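Local coordinates for protein SPT6 (Antonospora locustae, PDB 2XP1) that probably lets the transcription elongation factor Spt6 interact with RNA polymerase II through its tandem SH2 domains, at residues L49-M61 / Y87-K99. Sequence-based numbering, arbitrary orientation.
Sequences LVIKFASDVFVHM and YVRPILRNLKSIK
The backbone oxygen Phe53 O accepts a hydrogen bond from Lys99 NZ at 2.9 Å, the one polar link between hairpin 49-61 and helix segment 87-99. The ammonium group approaches at a C=O...N angle of 145°, tilted 27° from the carbonyl plane, at the end of a lysine chain bent at chi3. Phe53 lies where the chain turns a corner in a classic beta bulge, Phe53 and Ala54 both facing Val57. Its ring is held from both faces: Leu95 CD2 sits over the centre of one, 3.6 Å from the ring centroid in a CH-pi contact, and Val59 CG2 covers the rim of the other. The ring of Phe129 meets that of Phe53 edge-to-face, and Val153 of strand 146-153 touches both Phe53 and Leu95, bringing the second sheet of the tandem against this junction. With an alanine here the ring is gone, and a gap is likely to open between Leu95 CD2 and Val59 CG2 and beside Phe129. Further along, Ile51 splits its branches: CG2, anti to the backbone N, reaches Leu92 CD2 at 4.0 Å, while CD1 meets Ile91 CD1 at 4.0 Å, the two isoleucine side chains crossing at about a right angle. Leu49 CD2 meets Val88 CG2 tip to tip at a tight 3.4 Å. Met61 SD lies at the edge of the Tyr87 ring, but is modelled too close to Tyr87 OH, so this Met-aromatic contact is doubtful in detail; Ile91 CD1 covers the rim of one ring face, and the hydroxyl bonds Ser73 OG. Strand 49-52 and the helix run nearly parallel, 15° apart, in the sheet-against-helix packing of an SH2 domain. Aliphatic and aromatic groups thus make most of this interface, so its cohesion should rest chiefly on hydrophobic burial, with the lysine bond tying one end.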
loop_
_atom_site.group_PDB
_atom_site.type_symbol
_atom_site.label_atom_id
_atom_site.label_comp_id
_atom_site.label_asym_id
_atom_site.label_seq_id
_atom_site.Cartn_x
_atom_site.Cartn_y
_atom_site.Cartn_z
ATOM N N LEU A 49 7.179 -15.542 9.178
ATOM C CA LEU A 49 5.765 -15.816 9.161
ATOM C C LEU A 49 5.568 -16.778 8.008
ATOM O O LEU A 49 6.070 -16.532 6.916
ATOM C CB LEU A 49 5.025 -14.502 8.869
ATOM C CG LEU A 49 3.550 -14.542 8.505
ATOM C CD1 LEU A 49 2.784 -14.988 9.723
ATOM C CD2 LEU A 49 3.074 -13.136 8.065
ATOM N N VAL A 50 4.865 -17.878 8.267
ATOM C CA VAL A 50 4.547 -18.854 7.243
ATOM C C VAL A 50 3.018 -18.892 7.239
ATOM O O VAL A 50 2.396 -19.161 8.265
ATOM C CB VAL A 50 5.138 -20.265 7.559
ATOM C CG1 VAL A 50 4.961 -21.246 6.365
ATOM C CG2 VAL A 50 6.636 -20.185 7.947
ATOM N N ILE A 51 2.438 -18.569 6.076
ATOM C CA ILE A 51 1.003 -18.658 5.813
ATOM C C ILE A 51 0.739 -19.758 4.770
ATOM O O ILE A 51 1.342 -19.753 3.690
ATOM C CB ILE A 51 0.458 -17.340 5.261
ATOM C CG1 ILE A 51 0.848 -16.144 6.166
ATOM C CG2 ILE A 51 -1.018 -17.401 5.150
ATOM C CD1 ILE A 51 0.497 -14.762 5.572
ATOM N N LYS A 52 -0.138 -20.702 5.093
ATOM C CA LYS A 52 -0.530 -21.767 4.174
ATOM C C LYS A 52 -1.583 -21.208 3.209
ATOM O O LYS A 52 -2.684 -20.853 3.621
ATOM C CB LYS A 52 -1.112 -22.939 4.987
ATOM C CG LYS A 52 -2.006 -23.902 4.216
ATOM C CD LYS A 52 -2.394 -25.158 5.032
ATOM C CE LYS A 52 -3.460 -24.870 6.098
ATOM N NZ LYS A 52 -3.598 -26.032 7.087
ATOM N N PHE A 53 -1.246 -21.083 1.933
ATOM C CA PHE A 53 -2.234 -20.575 0.960
ATOM C C PHE A 53 -3.136 -21.702 0.507
ATOM O O PHE A 53 -4.339 -21.491 0.325
ATOM C CB PHE A 53 -1.553 -19.887 -0.216
ATOM C CG PHE A 53 -1.347 -18.418 -0.001
ATOM C CD1 PHE A 53 -0.967 -17.935 1.248
ATOM C CD2 PHE A 53 -1.477 -17.527 -1.038
ATOM C CE1 PHE A 53 -0.766 -16.581 1.454
ATOM C CE2 PHE A 53 -1.302 -16.159 -0.827
ATOM C CZ PHE A 53 -0.945 -15.700 0.400
ATOM N N ALA A 54 -2.544 -22.892 0.383
ATOM C CA ALA A 54 -3.193 -24.114 -0.043
ATOM C C ALA A 54 -2.233 -25.222 0.360
ATOM O O ALA A 54 -1.062 -24.953 0.671
ATOM C CB ALA A 54 -3.396 -24.130 -1.558
ATOM N N SER A 55 -2.747 -26.446 0.360
ATOM C CA SER A 55 -2.017 -27.684 0.677
ATOM C C SER A 55 -0.525 -27.747 0.321
ATOM O O SER A 55 0.269 -28.356 1.047
ATOM C CB SER A 55 -2.703 -28.848 -0.029
ATOM O OG SER A 55 -4.002 -29.076 0.484
ATOM N N ASP A 56 -0.164 -27.179 -0.826
ATOM C CA ASP A 56 1.219 -27.178 -1.258
ATOM C C ASP A 56 1.680 -25.781 -1.593
ATOM O O ASP A 56 2.681 -25.628 -2.275
ATOM C CB ASP A 56 1.426 -28.098 -2.466
ATOM C CG ASP A 56 0.720 -27.601 -3.700
ATOM O OD1 ASP A 56 -0.276 -26.849 -3.566
ATOM O OD2 ASP A 56 1.151 -27.980 -4.809
ATOM N N VAL A 57 0.973 -24.759 -1.113
ATOM C CA VAL A 57 1.435 -23.372 -1.301
ATOM C C VAL A 57 1.676 -22.686 0.016
ATOM O O VAL A 57 0.745 -22.452 0.789
ATOM C CB VAL A 57 0.478 -22.551 -2.156
ATOM C CG1 VAL A 57 1.066 -21.151 -2.405
ATOM C CG2 VAL A 57 0.199 -23.281 -3.493
ATOM N N PHE A 58 2.928 -22.351 0.278
ATOM C CA PHE A 58 3.253 -21.671 1.523
ATOM C C PHE A 58 3.970 -20.340 1.289
ATOM O O PHE A 58 4.857 -20.251 0.446
ATOM C CB PHE A 58 4.047 -22.607 2.440
ATOM C CG PHE A 58 3.304 -23.859 2.776
ATOM C CD1 PHE A 58 3.412 -24.975 1.967
ATOM C CD2 PHE A 58 2.462 -23.917 3.884
ATOM C CE1 PHE A 58 2.698 -26.134 2.245
ATOM C CE2 PHE A 58 1.734 -25.071 4.163
ATOM C CZ PHE A 58 1.860 -26.180 3.352
ATOM N N VAL A 59 3.575 -19.302 2.017
ATOM C CA VAL A 59 4.258 -18.043 1.887
ATOM C C VAL A 59 5.052 -17.811 3.166
ATOM O O VAL A 59 4.496 -17.901 4.279
ATOM C CB VAL A 59 3.248 -16.920 1.678
ATOM C CG1 VAL A 59 3.890 -15.596 1.873
ATOM C CG2 VAL A 59 2.688 -17.001 0.260
ATOM N N HIS A 60 6.349 -17.546 2.998
ATOM C CA HIS A 60 7.284 -17.262 4.078
ATOM C C HIS A 60 7.679 -15.791 4.044
ATOM O O HIS A 60 8.339 -15.367 3.083
ATOM C CB HIS A 60 8.522 -18.117 3.834
ATOM C CG HIS A 60 8.255 -19.580 3.982
ATOM N ND1 HIS A 60 8.703 -20.311 5.055
ATOM C CD2 HIS A 60 7.511 -20.429 3.235
ATOM C CE1 HIS A 60 8.294 -21.562 4.939
ATOM N NE2 HIS A 60 7.569 -21.662 3.839
ATOM N N MET A 61 7.310 -15.014 5.069
ATOM C CA MET A 61 7.692 -13.606 5.127
ATOM C C MET A 61 8.609 -13.261 6.288
ATOM O O MET A 61 8.214 -13.404 7.419
ATOM C CB MET A 61 6.450 -12.741 5.253
ATOM C CG MET A 61 5.607 -12.782 4.029
ATOM S SD MET A 61 4.155 -11.810 4.346
ATOM C CE MET A 61 2.962 -12.942 3.710
ATOM N N TYR A 87 -1.686 -7.346 9.653
ATOM C CA TYR A 87 -1.104 -7.880 8.432
ATOM C C TYR A 87 -1.614 -9.251 8.032
ATOM O O TYR A 87 -2.102 -9.422 6.909
ATOM C CB TYR A 87 0.424 -7.811 8.515
ATOM C CG TYR A 87 1.114 -8.176 7.249
ATOM C CD1 TYR A 87 1.094 -7.311 6.148
ATOM C CD2 TYR A 87 1.786 -9.378 7.139
ATOM C CE1 TYR A 87 1.740 -7.641 4.963
ATOM C CE2 TYR A 87 2.433 -9.731 5.960
ATOM C CZ TYR A 87 2.412 -8.847 4.869
ATOM O OH TYR A 87 3.051 -9.199 3.676
ATOM N N VAL A 88 -1.549 -10.215 8.951
ATOM C CA VAL A 88 -1.967 -11.610 8.668
ATOM C C VAL A 88 -3.504 -11.865 8.542
ATOM O O VAL A 88 -3.954 -12.481 7.576
ATOM C CB VAL A 88 -1.315 -12.603 9.684
ATOM C CG1 VAL A 88 -1.686 -14.015 9.379
ATOM C CG2 VAL A 88 0.222 -12.456 9.699
ATOM N N ARG A 89 -4.312 -11.422 9.511
ATOM C CA ARG A 89 -5.767 -11.678 9.446
ATOM C C ARG A 89 -6.412 -11.220 8.124
ATOM O O ARG A 89 -7.166 -11.996 7.512
ATOM C CB ARG A 89 -6.538 -11.156 10.679
ATOM C CG ARG A 89 -6.247 -11.977 11.938
ATOM C CD ARG A 89 -7.336 -11.853 13.020
ATOM N NE ARG A 89 -6.971 -10.960 14.136
ATOM C CZ ARG A 89 -6.163 -11.275 15.164
ATOM N NH1 ARG A 89 -5.583 -12.479 15.257
ATOM N NH2 ARG A 89 -5.925 -10.370 16.111
ATOM N N PRO A 90 -6.093 -9.990 7.657
ATOM C CA PRO A 90 -6.705 -9.534 6.395
ATOM C C PRO A 90 -6.239 -10.339 5.194
ATOM O O PRO A 90 -7.019 -10.529 4.274
ATOM C CB PRO A 90 -6.254 -8.070 6.273
ATOM C CG PRO A 90 -5.707 -7.700 7.638
ATOM C CD PRO A 90 -5.202 -8.966 8.230
ATOM N N ILE A 91 -4.992 -10.809 5.205
ATOM C CA ILE A 91 -4.562 -11.829 4.223
ATOM C C ILE A 91 -5.481 -13.031 4.295
ATOM O O ILE A 91 -5.997 -13.475 3.276
ATOM C CB ILE A 91 -3.049 -12.209 4.326
ATOM C CG1 ILE A 91 -2.175 -11.015 3.891
ATOM C CG2 ILE A 91 -2.738 -13.339 3.430
ATOM C CD1 ILE A 91 -0.663 -11.182 4.120
ATOM N N LEU A 92 -5.738 -13.539 5.499
ATOM C CA LEU A 92 -6.598 -14.722 5.643
ATOM C C LEU A 92 -8.014 -14.447 5.177
ATOM O O LEU A 92 -8.652 -15.318 4.575
ATOM C CB LEU A 92 -6.606 -15.226 7.081
ATOM C CG LEU A 92 -5.223 -15.531 7.655
ATOM C CD1 LEU A 92 -5.305 -15.974 9.121
ATOM C CD2 LEU A 92 -4.507 -16.582 6.815
ATOM N N ARG A 93 -8.514 -13.247 5.467
ATOM C CA ARG A 93 -9.848 -12.841 5.036
ATOM C C ARG A 93 -9.896 -12.837 3.506
ATOM O O ARG A 93 -10.800 -13.384 2.896
ATOM C CB ARG A 93 -10.248 -11.474 5.646
ATOM C CG ARG A 93 -10.792 -11.556 7.111
ATOM C CD ARG A 93 -10.888 -10.186 7.794
ATOM N NE ARG A 93 -11.134 -10.315 9.228
ATOM C CZ ARG A 93 -12.323 -10.152 9.810
ATOM N NH1 ARG A 93 -13.396 -9.847 9.084
ATOM N NH2 ARG A 93 -12.443 -10.290 11.127
ATOM N N ASN A 94 -8.873 -12.251 2.907
ATOM C CA ASN A 94 -8.670 -12.336 1.476
ATOM C C ASN A 94 -8.625 -13.774 0.906
ATOM O O ASN A 94 -9.366 -14.092 -0.021
ATOM C CB ASN A 94 -7.400 -11.587 1.115
ATOM C CG ASN A 94 -7.499 -10.933 -0.195
ATOM O OD1 ASN A 94 -8.570 -10.888 -0.789
ATOM N ND2 ASN A 94 -6.383 -10.418 -0.683
ATOM N N LEU A 95 -7.750 -14.629 1.453
ATOM C CA LEU A 95 -7.661 -16.021 1.012
ATOM C C LEU A 95 -9.015 -16.705 1.094
ATOM O O LEU A 95 -9.373 -17.468 0.181
ATOM C CB LEU A 95 -6.680 -16.801 1.880
ATOM C CG LEU A 95 -5.201 -16.485 1.721
ATOM C CD1 LEU A 95 -4.388 -17.276 2.730
ATOM C CD2 LEU A 95 -4.761 -16.832 0.317
ATOM N N LYS A 96 -9.765 -16.458 2.182
ATOM C CA LYS A 96 -11.091 -17.093 2.320
ATOM C C LYS A 96 -12.021 -16.768 1.140
ATOM O O LYS A 96 -12.649 -17.671 0.582
ATOM C CB LYS A 96 -11.774 -16.807 3.691
ATOM C CG LYS A 96 -13.287 -17.195 3.761
ATOM C CD LYS A 96 -13.917 -17.029 5.164
ATOM C CE LYS A 96 -15.447 -17.013 5.075
ATOM N NZ LYS A 96 -16.110 -18.297 5.494
ATOM N N SER A 97 -12.083 -15.484 0.768
ATOM C CA SER A 97 -12.963 -15.004 -0.332
ATOM C C SER A 97 -12.548 -15.628 -1.629
ATOM O O SER A 97 -13.381 -16.100 -2.390
ATOM C CB SER A 97 -12.873 -13.477 -0.499
ATOM O OG SER A 97 -13.231 -12.798 0.700
ATOM N N ILE A 98 -11.238 -15.621 -1.862
ATOM C CA ILE A 98 -10.650 -16.102 -3.091
ATOM C C ILE A 98 -11.152 -17.520 -3.322
ATOM O O ILE A 98 -11.699 -17.811 -4.386
ATOM C CB ILE A 98 -9.095 -16.023 -3.038
ATOM C CG1 ILE A 98 -8.627 -14.584 -3.285
ATOM C CG2 ILE A 98 -8.440 -16.997 -3.993
ATOM C CD1 ILE A 98 -7.148 -14.296 -2.866
ATOM N N LYS A 99 -11.009 -18.384 -2.322
ATOM C CA LYS A 99 -11.339 -19.809 -2.504
ATOM C C LYS A 99 -12.822 -20.080 -2.486
ATOM O O LYS A 99 -13.269 -21.160 -2.881
ATOM C CB LYS A 99 -10.636 -20.676 -1.468
ATOM C CG LYS A 99 -9.142 -20.429 -1.419
ATOM C CD LYS A 99 -8.474 -21.606 -0.793
ATOM C CE LYS A 99 -7.427 -21.169 0.208
ATOM N NZ LYS A 99 -7.027 -22.411 0.944
#